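Local coordinates for protein tRNA (guanine-N(1)-)-methyltransferase (Corynebacterium diphtheriae, PDB 7KFF) that probably transfers a methyl group from S-adenosylmethionine to the N1 atom of guanine 37 in tRNA, as a knotted SPOUT-family methyltransferase, at residues Met17-Thr23 with Glu160-Cys166. Residues are numbered along the deposited sequence; the frame is centred on the assembly and turned at random.
Sequences MRLDVIT and EHIVFAC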
HETATM    1  N   MSE A  17      18.680   9.384   7.309  1.00 22.11           N
HETATM    2  CA  MSE A  17      17.751   8.470   7.948  1.00 19.61           C
HETATM    3  C   MSE A  17      18.256   7.054   7.714  1.00 17.75           C
HETATM    4  O   MSE A  17      18.619   6.690   6.594  1.00 18.42           O
HETATM    5  CB  MSE A  17      16.360   8.621   7.364  1.00 21.89           C
HETATM    6  CG  MSE A  17      15.356   7.582   7.913  1.00 24.09           C
HETATM    7 SE   MSE A  17      13.671   7.763   7.052  1.00 34.81          SE
HETATM    8  CE  MSE A  17      13.212   9.470   7.846  1.00 33.94           C
ATOM      9  N   ARG A  18      18.285   6.261   8.774  1.00 15.99           N
ATOM     10  CA  ARG A  18      18.635   4.852   8.699  1.00 14.84           C
ATOM     11  C   ARG A  18      17.375   4.007   8.755  1.00 14.09           C
ATOM     12  O   ARG A  18      16.559   4.167   9.666  1.00 15.26           O
ATOM     13  CB  ARG A  18      19.541   4.475   9.866  1.00 16.35           C
ATOM     14  CG  ARG A  18      19.886   3.025   9.981  1.00 17.85           C
ATOM     15  CD  ARG A  18      20.714   2.505   8.835  1.00 18.72           C
ATOM     16  NE  ARG A  18      21.001   1.096   9.054  1.00 19.50           N
ATOM     17  CZ  ARG A  18      21.912   0.396   8.389  1.00 19.41           C
ATOM     18  NH1 ARG A  18      22.650   0.990   7.465  1.00 22.09           N
ATOM     19  NH2 ARG A  18      22.080  -0.891   8.660  1.00 19.89           N
ATOM     20  N   LEU A  19      17.210   3.134   7.773  1.00 13.68           N
ATOM     21  CA  LEU A  19      16.153   2.144   7.743  1.00 14.06           C
ATOM     22  C   LEU A  19      16.779   0.767   7.869  1.00 13.90           C
ATOM     23  O   LEU A  19      17.696   0.437   7.120  1.00 17.03           O
ATOM     24  CB  LEU A  19      15.396   2.165   6.422  1.00 16.65           C
ATOM     25  CG  LEU A  19      14.781   3.468   5.978  1.00 17.60           C
ATOM     26  CD1 LEU A  19      14.018   3.248   4.665  1.00 19.01           C
ATOM     27  CD2 LEU A  19      13.890   4.080   7.037  1.00 18.01           C
ATOM     28  N   ASP A  20      16.284  -0.040   8.797  1.00 13.22           N
ATOM     29  CA  ASP A  20      16.679  -1.439   8.920  1.00 14.25           C
ATOM     30  C   ASP A  20      15.425  -2.286   8.765  1.00 13.74           C
ATOM     31  O   ASP A  20      14.396  -2.000   9.385  1.00 16.78           O
ATOM     32  CB  ASP A  20      17.345  -1.721  10.258  1.00 16.03           C
ATOM     33  CG  ASP A  20      18.775  -1.257  10.301  1.00 16.94           C
ATOM     34  OD1 ASP A  20      19.640  -1.942   9.701  1.00 18.58           O
ATOM     35  OD2 ASP A  20      19.030  -0.175  10.875  1.00 18.59           O
ATOM     36  N   VAL A  21      15.499  -3.320   7.942  1.00 12.71           N
ATOM     37  CA  VAL A  21      14.356  -4.176   7.647  1.00 13.03           C
ATOM     38  C   VAL A  21      14.732  -5.607   7.992  1.00 13.24           C
ATOM     39  O   VAL A  21      15.763  -6.102   7.526  1.00 14.96           O
ATOM     40  CB  VAL A  21      13.959  -4.087   6.164  1.00 13.55           C
ATOM     41  CG1 VAL A  21      12.689  -4.892   5.905  1.00 14.71           C
ATOM     42  CG2 VAL A  21      13.796  -2.663   5.724  1.00 15.00           C
ATOM     43  N   ILE A  22      13.896  -6.280   8.779  1.00 13.13           N
ATOM     44  CA  ILE A  22      14.111  -7.673   9.161  1.00 13.15           C
ATOM     45  C   ILE A  22      13.044  -8.517   8.474  1.00 12.82           C
ATOM     46  O   ILE A  22      11.845  -8.242   8.612  1.00 13.47           O
ATOM     47  CB  ILE A  22      14.071  -7.866  10.684  1.00 14.01           C
ATOM     48  CG1 ILE A  22      15.047  -6.919  11.383  1.00 15.88           C
ATOM     49  CG2 ILE A  22      14.383  -9.317  11.034  1.00 15.54           C
ATOM     50  CD1 ILE A  22      14.808  -6.771  12.871  1.00 16.41           C
ATOM     51  N   THR A  23      13.482  -9.527   7.724  1.00 13.22           N
ATOM     52  CA  THR A  23      12.615 -10.228   6.790  1.00 13.88           C
ATOM     53  C   THR A  23      13.187 -11.600   6.458  1.00 14.78           C
ATOM     54  O   THR A  23      14.400 -11.800   6.457  1.00 15.26           O
ATOM     55  CB  THR A  23      12.487  -9.387   5.499  1.00 15.52           C
ATOM     56  OG1 THR A  23      11.856 -10.163   4.471  1.00 15.25           O
ATOM     57  CG2 THR A  23      13.876  -8.953   4.978  1.00 16.34           C
ATOM     58  N   GLU A 160      15.426   9.433  12.984  1.00 16.95           N
ATOM     59  CA  GLU A 160      16.787   9.072  12.625  1.00 18.47           C
ATOM     60  C   GLU A 160      16.935   7.593  12.295  1.00 16.80           C
ATOM     61  O   GLU A 160      17.827   7.228  11.522  1.00 18.19           O
ATOM     62  CB  GLU A 160      17.727   9.382  13.780  1.00 24.53           C
ATOM     63  CG  GLU A 160      17.754  10.823  14.195  1.00 34.99           C
ATOM     64  CD  GLU A 160      18.712  11.058  15.346  1.00 44.29           C
ATOM     65  OE1 GLU A 160      18.696  12.169  15.908  1.00 49.39           O
ATOM     66  OE2 GLU A 160      19.482  10.134  15.689  1.00 47.12           O
ATOM     67  N   HIS A 161      16.116   6.734  12.901  1.00 15.79           N
ATOM     68  CA  HIS A 161      16.261   5.287  12.780  1.00 15.61           C
ATOM     69  C   HIS A 161      14.886   4.650  12.848  1.00 14.40           C
ATOM     70  O   HIS A 161      14.211   4.741  13.888  1.00 16.47           O
ATOM     71  CB  HIS A 161      17.132   4.738  13.914  1.00 16.38           C
ATOM     72  CG  HIS A 161      17.550   3.322  13.714  1.00 17.11           C
ATOM     73  ND1 HIS A 161      18.050   2.539  14.729  1.00 18.99           N
ATOM     74  CD2 HIS A 161      17.550   2.545  12.605  1.00 16.45           C
ATOM     75  CE1 HIS A 161      18.357   1.348  14.249  1.00 18.52           C
ATOM     76  NE2 HIS A 161      18.051   1.320  12.966  1.00 17.36           N
ATOM     77  N   ILE A 162      14.498   4.004  11.752  1.00 14.32           N
ATOM     78  CA  ILE A 162      13.276   3.220  11.671  1.00 12.82           C
ATOM     79  C   ILE A 162      13.653   1.772  11.388  1.00 13.68           C
ATOM     80  O   ILE A 162      14.391   1.491  10.438  1.00 14.34           O
ATOM     81  CB  ILE A 162      12.292   3.756  10.616  1.00 13.63           C
ATOM     82  CG1 ILE A 162      12.009   5.243  10.814  1.00 14.70           C
ATOM     83  CG2 ILE A 162      11.006   2.937  10.691  1.00 14.88           C
ATOM     84  CD1 ILE A 162      11.072   5.847   9.770  1.00 15.86           C
ATOM     85  N   VAL A 163      13.147   0.864  12.215  1.00 12.85           N
ATOM     86  CA  VAL A 163      13.275  -0.576  12.033  1.00 12.89           C
ATOM     87  C   VAL A 163      11.907  -1.107  11.642  1.00 11.81           C
ATOM     88  O   VAL A 163      10.885  -0.678  12.197  1.00 12.86           O
ATOM     89  CB  VAL A 163      13.814  -1.235  13.320  1.00 13.56           C
ATOM     90  CG1 VAL A 163      13.914  -2.734  13.148  1.00 14.15           C
ATOM     91  CG2 VAL A 163      15.178  -0.630  13.689  1.00 15.31           C
ATOM     92  N   PHE A 164      11.888  -2.026  10.690  1.00 12.29           N
ATOM     93  CA  PHE A 164      10.676  -2.696  10.238  1.00 12.22           C
ATOM     94  C   PHE A 164      10.753  -4.190  10.519  1.00 12.81           C
ATOM     95  O   PHE A 164      11.730  -4.835  10.145  1.00 14.06           O
ATOM     96  CB  PHE A 164      10.474  -2.519   8.734  1.00 12.90           C
ATOM     97  CG  PHE A 164      10.264  -1.106   8.289  1.00 13.93           C
ATOM     98  CD1 PHE A 164      11.347  -0.305   8.002  1.00 15.62           C
ATOM     99  CD2 PHE A 164       8.993  -0.615   8.057  1.00 15.10           C
ATOM    100  CE1 PHE A 164      11.168   0.985   7.519  1.00 17.88           C
ATOM    101  CE2 PHE A 164       8.806   0.665   7.571  1.00 16.60           C
ATOM    102  CZ  PHE A 164       9.900   1.467   7.298  1.00 18.56           C
ATOM    103  N   ALA A 165       9.714  -4.739  11.144  1.00 13.11           N
ATOM    104  CA  ALA A 165       9.588  -6.175  11.392  1.00 13.86           C
ATOM    105  C   ALA A 165       8.548  -6.728  10.428  1.00 13.05           C
ATOM    106  O   ALA A 165       7.359  -6.454  10.582  1.00 14.83           O
ATOM    107  CB  ALA A 165       9.181  -6.445  12.838  1.00 15.47           C
ATOM    108  N   CYS A 166       8.988  -7.496   9.429  1.00 13.30           N
ATOM    109  CA  CYS A 166       8.107  -7.974   8.368  1.00 13.26           C
ATOM    110  C   CYS A 166       7.485  -9.321   8.692  1.00 13.43           C
ATOM    111  O   CYS A 166       8.186 -10.329   8.777  1.00 15.06           O
ATOM    112  CB  CYS A 166       8.840  -8.096   7.039  1.00 14.75           C
ATOM    113  SG  CYS A 166       9.561  -6.563   6.458  1.00 15.94           S
TER
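His161 lies alongside the aliphatic part of Arg18, its CD2 3.5 Å from Arg18 CG, where two neighbouring parallel strands run at 12° in the central sheet of the SPOUT methyltransferase fold. Six alternating backbone hydrogen bonds, from Arg18 N to Glu160 O through Cys166 N to Ile22 O, fix the parallel register. On the face carrying Arg18, Asp20 and His161, the imidazole NE2 donates to Asp20 OD2 at 2.8 Å, reaching its anti side with ring and carboxylate planes 78° apart. Arg18 grips the same carboxylate side-on: Arg18 NE meets Asp20 OD2 at 3.0 Å from above the carboxylate plane, and NH2 forms a salt bridge to Asp20 OD1. The bend at chi2 (65°) turns the arginine chain along the strand, bringing the guanidinium edge to Asp20. His51 of strand 46-52 also bonds OD1, so this buried carboxylate is held by three side chains, and the nearby positive charge probably stabilises its anionic form. On the other face, Leu19 CD2 touches Ile162 CB and Phe164 CE1. Helix 200-211 packs against Phe164 and also touches Cys166. Near the bound S-adenosyl-L-homocysteine, about 6 Å from the Cys166 side chain, Cys166 SG rests 3.6 Å from Val21 CG1.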